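Long-range contacts in Iron(3+)-hydroxamate-binding protein FhuD (Bacillus subtilis subsp. subtilis, PDB 3G9Q), which binds iron(3+)-hydroxamate complexes such as ferrichrome and coprogen and hands them to the membrane permease of the FhuCBGD ABC transporter: residues P72-V77 / P93-K98; R16-A21 / I68-D73; K12-V17 / L31-V36. One frame throughout, in Å; residues are numbered along the deposited sequence.

Contact 1: P72-V77 / P93-K98; sequences PDLIIV and PTVAVK
Strand segments 74-77 and 94-97 run parallel, their axes 4.7 Å apart at closest approach and 19° apart in direction, with I75-V77 bridged to T94-A96. I75 N donates to P93 O at 2.9 Å and I75 O accepts from V95 N at 2.8 Å; two residues on, V77 N reaches V95 O at 3.2 Å in a nearly linear bond, and V97 N closes the series on V77 O at 3.2 Å.

I76 and V95 share one face of the sheet, where CB of I76 lies 3.5 Å from CG2 of V95. Because CG1 of I76 stands anti to the backbone N (chi1 172°), its CD1 is carried onward along the strand and meets CG2 of V97 at 3.7 Å, the two side chains crossing at about a right angle. L74 joins from the start of the strand, its CD1 placed 4.0 Å from CG1 of V95. On the other face I75 and T94 run side by side and point the same way, with OG1 and CG2 of T94 both beside CB of I75; the hydroxyl itself is bonded to A92 O rather than to this strand.

Helix 85-91, which connects the two strands in a beta-alpha-beta crossover, packs on T94 and V77. Helix 106-115 covers V95 and V97 on the opposite face, while strand 17-19 flanks 74-78 along its other edge, leaving 94-97 outermost in the four-stranded sheet.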
loop_
_atom_site.group_PDB
_atom_site.type_symbol
_atom_site.label_atom_id
_atom_site.label_comp_id
_atom_site.label_asym_id
_atom_site.label_seq_id
_atom_site.Cartn_x
_atom_site.Cartn_y
_atom_site.Cartn_z
ATOM N N PRO A 72 -4.665 21.200 -16.792
ATOM C CA PRO A 72 -3.633 21.070 -15.764
ATOM C C PRO A 72 -2.343 21.789 -16.102
ATOM O O PRO A 72 -2.037 22.020 -17.277
ATOM C CB PRO A 72 -3.427 19.567 -15.692
ATOM C CG PRO A 72 -3.519 19.184 -17.133
ATOM C CD PRO A 72 -4.745 19.959 -17.592
ATOM N N ASP A 73 -1.595 22.137 -15.061
ATOM C CA ASP A 73 -0.311 22.793 -15.237
ATOM C C ASP A 73 0.793 21.759 -15.003
ATOM O O ASP A 73 1.983 22.064 -15.070
ATOM C CB ASP A 73 -0.148 24.013 -14.291
ATOM C CG ASP A 73 -0.335 23.669 -12.809
ATOM O OD1 ASP A 73 0.071 22.572 -12.374
ATOM O OD2 ASP A 73 -0.865 24.517 -12.067
ATOM N N LEU A 74 0.374 20.528 -14.732
ATOM C CA LEU A 74 1.289 19.414 -14.511
ATOM C C LEU A 74 0.552 18.059 -14.556
ATOM O O LEU A 74 -0.516 17.896 -13.949
ATOM C CB LEU A 74 2.019 19.558 -13.168
ATOM C CG LEU A 74 2.953 18.402 -12.801
ATOM C CD1 LEU A 74 4.244 18.511 -13.592
ATOM C CD2 LEU A 74 3.241 18.447 -11.314
ATOM N N ILE A 75 1.132 17.099 -15.284
ATOM C CA ILE A 75 0.573 15.754 -15.426
ATOM C C ILE A 75 1.537 14.695 -14.932
ATOM O O ILE A 75 2.725 14.740 -15.237
ATOM C CB ILE A 75 0.275 15.399 -16.892
ATOM C CG1 ILE A 75 -0.803 16.309 -17.433
ATOM C CG2 ILE A 75 -0.215 13.964 -16.989
ATOM C CD1 ILE A 75 -2.203 16.251 -16.768
ATOM N N ILE A 76 1.045 13.738 -14.166
ATOM C CA ILE A 76 1.943 12.690 -13.742
ATOM C C ILE A 76 1.388 11.325 -14.132
ATOM O O ILE A 76 0.234 11.011 -13.855
ATOM C CB ILE A 76 2.261 12.771 -12.222
ATOM C CG1 ILE A 76 3.047 11.536 -11.821
ATOM C CG2 ILE A 76 1.000 12.913 -11.392
ATOM C CD1 ILE A 76 2.288 10.197 -11.582
ATOM N N VAL A 77 2.206 10.526 -14.816
ATOM C CA VAL A 77 1.794 9.187 -15.244
ATOM C C VAL A 77 2.936 8.195 -15.151
ATOM O O VAL A 77 4.100 8.582 -15.124
ATOM C CB VAL A 77 1.349 9.165 -16.710
ATOM C CG1 VAL A 77 0.068 9.955 -16.887
ATOM C CG2 VAL A 77 2.460 9.738 -17.586
ATOM N N PRO A 93 3.161 20.369 -18.721
ATOM C CA PRO A 93 4.430 19.726 -18.339
ATOM C C PRO A 93 4.084 18.352 -17.750
ATOM O O PRO A 93 3.396 18.263 -16.731
ATOM C CB PRO A 93 4.997 20.679 -17.286
ATOM C CG PRO A 93 4.524 21.995 -17.748
ATOM C CD PRO A 93 3.097 21.742 -18.184
ATOM N N THR A 94 4.551 17.294 -18.400
ATOM C CA THR A 94 4.245 15.942 -17.968
ATOM C C THR A 94 5.468 15.238 -17.431
ATOM O O THR A 94 6.560 15.365 -17.982
ATOM C CB THR A 94 3.660 15.132 -19.139
ATOM O OG1 THR A 94 2.445 15.757 -19.567
ATOM C CG2 THR A 94 3.379 13.683 -18.733
ATOM N N VAL A 95 5.286 14.506 -16.340
ATOM C CA VAL A 95 6.383 13.778 -15.739
ATOM C C VAL A 95 6.126 12.293 -15.761
ATOM O O VAL A 95 5.041 11.826 -15.410
ATOM C CB VAL A 95 6.606 14.204 -14.291
ATOM C CG1 VAL A 95 7.017 15.658 -14.246
ATOM C CG2 VAL A 95 5.336 13.975 -13.485
ATOM N N ALA A 96 7.133 11.554 -16.195
ATOM C CA ALA A 96 7.035 10.111 -16.236
ATOM C C ALA A 96 7.777 9.577 -15.017
ATOM O O ALA A 96 8.863 10.049 -14.661
ATOM C CB ALA A 96 7.645 9.574 -17.518
ATOM N N VAL A 97 7.165 8.597 -14.374
ATOM C CA VAL A 97 7.730 7.995 -13.186
ATOM C C VAL A 97 7.809 6.483 -13.318
ATOM O O VAL A 97 6.794 5.785 -13.277
ATOM C CB VAL A 97 6.899 8.372 -11.936
ATOM C CG1 VAL A 97 7.251 9.785 -11.492
ATOM C CG2 VAL A 97 5.410 8.297 -12.259
ATOM N N LYS A 98 9.032 5.989 -13.496
ATOM C CA LYS A 98 9.269 4.560 -13.620
ATOM C C LYS A 98 8.779 3.925 -12.322
ATOM O O LYS A 98 9.258 4.262 -11.239
ATOM C CB LYS A 98 10.763 4.289 -13.818
ATOM C CG LYS A 98 11.418 5.150 -14.901
ATOM C CD LYS A 98 12.801 4.633 -15.289
ATOM C CE LYS A 98 12.713 3.413 -16.205
ATOM N NZ LYS A 98 11.931 2.282 -15.619
#

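Contact 2: R16-A21 / I68-D73; sequences RVVVMA and IDLNPD
R16 grips the 68-73 loop with both backbone and side chain. NE of its guanidinium donates to L70 O at 3.0 Å, the acceptor lying at the edge of the group and within 6° of its plane, and NH1 adds a weak bond to the same oxygen at 3.3 Å. R16 O accepts from D73 N at 2.8 Å. With CG of D73 between the backbone N and the carbonyl carbon (chi1 56°), OD2 comes within 2.8 Å of R16 N, which meets it from above the carboxylate plane. These bonds tie the lead-in of strand 17-19 to the loop that enters strand 74-78, its neighbour in the parallel sheet. Beside them V18 points toward the loop, and its CG2 packs on CB of P72 at 3.5 Å and on CD1 of L70 at 3.9 Å. An alanine in place of R16 is likely to leave L70 O without its guanidinium donors and the loop freer to shift. That carbonyl follows from a type I beta turn, I68 to N71, at the end of helix 64-68, closed by N71 N donating to I68 O. I91 of helix 85-91 packs on P72, and K15 N makes a weak hydrogen bond to D73 OD2.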
loop_
_atom_site.group_PDB
_atom_site.type_symbol
_atom_site.label_atom_id
_atom_site.label_comp_id
_atom_site.label_asym_id
_atom_site.label_seq_id
_atom_site.Cartn_x
_atom_site.Cartn_y
_atom_site.Cartn_z
ATOM N N ARG A 16 -2.727 23.154 -10.559
ATOM C CA ARG A 16 -3.664 22.118 -10.990
ATOM C C ARG A 16 -2.932 20.893 -11.522
ATOM O O ARG A 16 -2.393 20.917 -12.628
ATOM C CB ARG A 16 -4.610 22.652 -12.073
ATOM C CG ARG A 16 -5.470 23.853 -11.666
ATOM C CD ARG A 16 -6.347 24.267 -12.829
ATOM N NE ARG A 16 -7.341 23.241 -13.151
ATOM C CZ ARG A 16 -8.483 23.083 -12.486
ATOM N NH1 ARG A 16 -9.336 22.129 -12.826
ATOM N NH2 ARG A 16 -8.777 23.889 -11.482
ATOM N N VAL A 17 -2.929 19.822 -10.732
ATOM C CA VAL A 17 -2.256 18.582 -11.104
ATOM C C VAL A 17 -3.218 17.426 -11.379
ATOM O O VAL A 17 -4.128 17.155 -10.599
ATOM C CB VAL A 17 -1.274 18.113 -9.993
ATOM C CG1 VAL A 17 -0.600 16.819 -10.414
ATOM C CG2 VAL A 17 -0.232 19.180 -9.719
ATOM N N VAL A 18 -3.005 16.756 -12.504
ATOM C CA VAL A 18 -3.802 15.598 -12.876
ATOM C C VAL A 18 -2.867 14.397 -12.712
ATOM O O VAL A 18 -1.811 14.315 -13.364
ATOM C CB VAL A 18 -4.287 15.678 -14.348
ATOM C CG1 VAL A 18 -4.940 14.365 -14.762
ATOM C CG2 VAL A 18 -5.257 16.824 -14.513
ATOM N N VAL A 19 -3.250 13.483 -11.826
ATOM C CA VAL A 19 -2.453 12.298 -11.540
ATOM C C VAL A 19 -3.072 11.064 -12.168
ATOM O O VAL A 19 -4.120 10.610 -11.731
ATOM C CB VAL A 19 -2.350 12.079 -10.015
ATOM C CG1 VAL A 19 -1.462 10.893 -9.713
ATOM C CG2 VAL A 19 -1.816 13.331 -9.350
HETATM N N MSE A 20 -2.439 10.516 -13.196
HETATM C CA MSE A 20 -2.992 9.328 -13.835
HETATM C C MSE A 20 -2.480 8.020 -13.220
HETATM O O MSE A 20 -2.976 6.932 -13.533
HETATM C CB MSE A 20 -2.743 9.381 -15.348
HETATM C CG MSE A 20 -3.781 10.230 -16.101
HETATM SE SE MSE A 20 -3.172 10.944 -17.816
HETATM C CE MSE A 20 -3.646 9.474 -19.003
ATOM N N ALA A 21 -1.502 8.133 -12.324
ATOM C CA ALA A 21 -0.946 6.970 -11.628
ATOM C C ALA A 21 -1.587 6.889 -10.242
ATOM O O ALA A 21 -1.075 7.468 -9.290
ATOM C CB ALA A 21 0.566 7.114 -11.494
ATOM N N ILE A 68 -7.955 17.090 -20.787
ATOM C CA ILE A 68 -8.024 18.393 -21.439
ATOM C C ILE A 68 -8.975 19.349 -20.712
ATOM O O ILE A 68 -8.659 20.520 -20.519
ATOM C CB ILE A 68 -8.497 18.259 -22.908
ATOM C CG1 ILE A 68 -7.402 17.619 -23.748
ATOM C CG2 ILE A 68 -8.800 19.637 -23.498
ATOM C CD1 ILE A 68 -6.216 16.915 -23.073
ATOM N N ASP A 69 -10.127 18.836 -20.296
ATOM C CA ASP A 69 -11.136 19.648 -19.632
ATOM C C ASP A 69 -10.789 20.060 -18.214
ATOM O O ASP A 69 -11.576 20.732 -17.548
ATOM C CB ASP A 69 -12.472 18.906 -19.637
ATOM C CG ASP A 69 -12.730 18.198 -20.957
ATOM O OD1 ASP A 69 -12.515 18.840 -22.021
ATOM O OD2 ASP A 69 -13.145 17.005 -20.928
ATOM N N LEU A 70 -9.613 19.665 -17.749
ATOM C CA LEU A 70 -9.185 20.008 -16.398
ATOM C C LEU A 70 -7.996 20.974 -16.473
ATOM O O LEU A 70 -7.420 21.342 -15.441
ATOM C CB LEU A 70 -8.778 18.725 -15.642
ATOM C CG LEU A 70 -9.791 17.596 -15.367
ATOM C CD1 LEU A 70 -9.060 16.312 -15.136
ATOM C CD2 LEU A 70 -10.665 17.939 -14.172
ATOM N N ASN A 71 -7.662 21.398 -17.697
ATOM C CA ASN A 71 -6.509 22.280 -17.982
ATOM C C ASN A 71 -5.466 22.275 -16.862
ATOM O O ASN A 71 -5.371 23.207 -16.069
ATOM C CB ASN A 71 -6.950 23.728 -18.334
ATOM C CG ASN A 71 -7.772 24.411 -17.231
ATOM O OD1 ASN A 71 -7.398 25.481 -16.738
ATOM N ND2 ASN A 71 -8.905 23.807 -16.863
ATOM N N PRO A 72 -4.665 21.200 -16.792
ATOM C CA PRO A 72 -3.633 21.070 -15.764
ATOM C C PRO A 72 -2.343 21.789 -16.102
ATOM O O PRO A 72 -2.037 22.020 -17.277
ATOM C CB PRO A 72 -3.427 19.567 -15.692
ATOM C CG PRO A 72 -3.519 19.184 -17.133
ATOM C CD PRO A 72 -4.745 19.959 -17.592
ATOM N N ASP A 73 -1.595 22.137 -15.061
ATOM C CA ASP A 73 -0.311 22.793 -15.237
ATOM C C ASP A 73 0.793 21.759 -15.003
ATOM O O ASP A 73 1.983 22.064 -15.070
ATOM C CB ASP A 73 -0.148 24.013 -14.291
ATOM C CG ASP A 73 -0.335 23.669 -12.809
ATOM O OD1 ASP A 73 0.071 22.572 -12.374
ATOM O OD2 ASP A 73 -0.865 24.517 -12.067
#

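Contact 3: K12-V17 / L31-V36; sequences KHPKRV and LGINVV
V17 is bonded to N34 and V36, the residues on either side of its bridge partner V35. Its N donates to N34 O at 3.2 Å, and its O accepts from V36 N at 2.8 Å. V17 and V35 are therefore parallel bridge partners, with CA atoms 4.7 Å apart and both side chains on one face of the sheet. This is the tightly packed part of the contact. I33 turns its CG2 branch toward V17 and touches both CG2 and CB of that residue, the latter at 3.9 Å; the two side chains cross at a slant. P14 closes the same patch more distantly, its CG 4.2 Å from I33 CG2. F28 of helix 25-31 and T115 of helix 106-115 also pack on I33, so this side is buried.

Toward solvent the contact is sparser and more polar. K15 is exposed and contributes its carbonyl, not its amine: ND2 of N34 donates to K15 O at 3.0 Å, with the oxygen close to the amide plane. The extended first torsion of N34, CG anti to the backbone N at 176°, swings the amide out beside the chain to reach it. R16, partly exposed, lies over V36 at about a right angle. CG1 of V36 sits 3.7 Å above the guanidinium plane, over its centre, an apolar cover on one face, while NE, and more weakly NH1, is engaged by L70 O.

Between V17 and V35 the chain runs through strand 17-19, helix 25-31, G32, which ends the helix with positive phi, and strand 35-37. Two adjacent parallel strands joined through a helix form a beta-alpha-beta crossover, the first of the N-terminal sheet in this solute-binding protein.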
loop_
_atom_site.group_PDB
_atom_site.type_symbol
_atom_site.label_atom_id
_atom_site.label_comp_id
_atom_site.label_asym_id
_atom_site.label_seq_id
_atom_site.Cartn_x
_atom_site.Cartn_y
_atom_site.Cartn_z
ATOM N N LYS A 12 7.065 24.621 -10.253
ATOM C CA LYS A 12 7.238 24.503 -8.800
ATOM C C LYS A 12 5.926 25.054 -8.252
ATOM O O LYS A 12 5.433 26.074 -8.735
ATOM C CB LYS A 12 8.416 25.367 -8.304
ATOM C CG LYS A 12 9.799 24.913 -8.763
ATOM C CD LYS A 12 10.192 23.584 -8.123
ATOM C CE LYS A 12 11.247 22.827 -8.952
ATOM N NZ LYS A 12 12.494 23.603 -9.225
ATOM N N HIS A 13 5.358 24.383 -7.256
ATOM C CA HIS A 13 4.073 24.797 -6.673
ATOM C C HIS A 13 2.953 24.831 -7.711
ATOM O O HIS A 13 2.297 25.858 -7.891
ATOM C CB HIS A 13 4.190 26.174 -6.021
ATOM C CG HIS A 13 4.966 26.163 -4.743
ATOM N ND1 HIS A 13 4.592 25.399 -3.659
ATOM C CD2 HIS A 13 6.099 26.809 -4.381
ATOM C CE1 HIS A 13 5.463 25.575 -2.678
ATOM N NE2 HIS A 13 6.385 26.425 -3.092
ATOM N N PRO A 14 2.721 23.706 -8.410
ATOM C CA PRO A 14 1.662 23.674 -9.417
ATOM C C PRO A 14 0.277 23.868 -8.803
ATOM O O PRO A 14 -0.009 23.362 -7.711
ATOM C CB PRO A 14 1.850 22.304 -10.063
ATOM C CG PRO A 14 2.450 21.482 -8.967
ATOM C CD PRO A 14 3.439 22.421 -8.364
ATOM N N LYS A 15 -0.571 24.612 -9.508
ATOM C CA LYS A 15 -1.925 24.900 -9.047
ATOM C C LYS A 15 -2.953 23.842 -9.443
ATOM O O LYS A 15 -3.943 23.650 -8.739
ATOM C CB LYS A 15 -2.367 26.285 -9.553
ATOM C CG LYS A 15 -1.605 27.458 -8.912
ATOM C CD LYS A 15 -1.796 28.798 -9.660
ATOM C CE LYS A 15 -3.204 29.382 -9.529
ATOM N NZ LYS A 15 -3.335 30.663 -10.291
ATOM N N ARG A 16 -2.727 23.154 -10.559
ATOM C CA ARG A 16 -3.664 22.118 -10.990
ATOM C C ARG A 16 -2.932 20.893 -11.522
ATOM O O ARG A 16 -2.393 20.917 -12.628
ATOM C CB ARG A 16 -4.610 22.652 -12.073
ATOM C CG ARG A 16 -5.470 23.853 -11.666
ATOM C CD ARG A 16 -6.347 24.267 -12.829
ATOM N NE ARG A 16 -7.341 23.241 -13.151
ATOM C CZ ARG A 16 -8.483 23.083 -12.486
ATOM N NH1 ARG A 16 -9.336 22.129 -12.826
ATOM N NH2 ARG A 16 -8.777 23.889 -11.482
ATOM N N VAL A 17 -2.929 19.822 -10.732
ATOM C CA VAL A 17 -2.256 18.582 -11.104
ATOM C C VAL A 17 -3.218 17.426 -11.379
ATOM O O VAL A 17 -4.128 17.155 -10.599
ATOM C CB VAL A 17 -1.274 18.113 -9.993
ATOM C CG1 VAL A 17 -0.600 16.819 -10.414
ATOM C CG2 VAL A 17 -0.232 19.180 -9.719
ATOM N N LEU A 31 1.644 16.360 0.416
ATOM C CA LEU A 31 2.387 17.586 0.149
ATOM C C LEU A 31 1.478 18.820 0.063
ATOM O O LEU A 31 1.932 19.956 0.243
ATOM C CB LEU A 31 3.206 17.432 -1.145
ATOM C CG LEU A 31 4.603 16.783 -1.150
ATOM C CD1 LEU A 31 4.920 16.120 0.149
ATOM C CD2 LEU A 31 4.668 15.803 -2.310
ATOM N N GLY A 32 0.190 18.607 -0.206
ATOM C CA GLY A 32 -0.743 19.726 -0.299
ATOM C C GLY A 32 -1.014 20.234 -1.707
ATOM O O GLY A 32 -1.771 21.187 -1.890
ATOM N N ILE A 33 -0.392 19.607 -2.702
ATOM C CA ILE A 33 -0.595 20.005 -4.090
ATOM C C ILE A 33 -2.027 19.706 -4.509
ATOM O O ILE A 33 -2.499 18.573 -4.434
ATOM C CB ILE A 33 0.377 19.276 -5.053
ATOM C CG1 ILE A 33 1.761 19.922 -4.985
ATOM C CG2 ILE A 33 -0.151 19.337 -6.485
ATOM C CD1 ILE A 33 2.552 19.608 -3.718
ATOM N N ASN A 34 -2.716 20.736 -4.956
ATOM C CA ASN A 34 -4.084 20.565 -5.365
ATOM C C ASN A 34 -4.181 19.652 -6.597
ATOM O O ASN A 34 -3.590 19.926 -7.652
ATOM C CB ASN A 34 -4.690 21.943 -5.622
ATOM C CG ASN A 34 -6.088 21.867 -6.158
ATOM O OD1 ASN A 34 -6.943 21.162 -5.613
ATOM N ND2 ASN A 34 -6.341 22.601 -7.234
ATOM N N VAL A 35 -4.908 18.550 -6.438
ATOM C CA VAL A 35 -5.087 17.597 -7.520
ATOM C C VAL A 35 -6.487 17.723 -8.074
ATOM O O VAL A 35 -7.478 17.682 -7.339
ATOM C CB VAL A 35 -4.818 16.150 -7.057
ATOM C CG1 VAL A 35 -5.046 15.172 -8.212
ATOM C CG2 VAL A 35 -3.391 16.048 -6.552
ATOM N N VAL A 36 -6.556 17.870 -9.387
ATOM C CA VAL A 36 -7.827 18.077 -10.045
ATOM C C VAL A 36 -8.404 16.847 -10.727
ATOM O O VAL A 36 -9.572 16.839 -11.103
ATOM C CB VAL A 36 -7.692 19.264 -11.021
ATOM C CG1 VAL A 36 -7.138 20.470 -10.262
ATOM C CG2 VAL A 36 -6.764 18.905 -12.172
#

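All three contacts belong to the four-stranded parallel sheet, whose order is 35-37, 17-19, 74-78, 94-97. Contact 3 joins the first two strands, contact 2 the entrances of the middle pair, and contact 1 the last two. Contacts 1 and 2, their centres about 9 Å apart, share P72 and D73. Contacts 2 and 3, with centres about 9 Å apart, share R16 and V17. The centres of contacts 1 and 3 are about 12 Å apart. Along the chain, contact 3 closes before contact 1 opens, and contact 2 bridges them. Together they assemble the N-terminal sheet; helix 118-143 follows it before the second, mixed sheet, consistent with the two-lobed, helix-linked build of this binding-protein family.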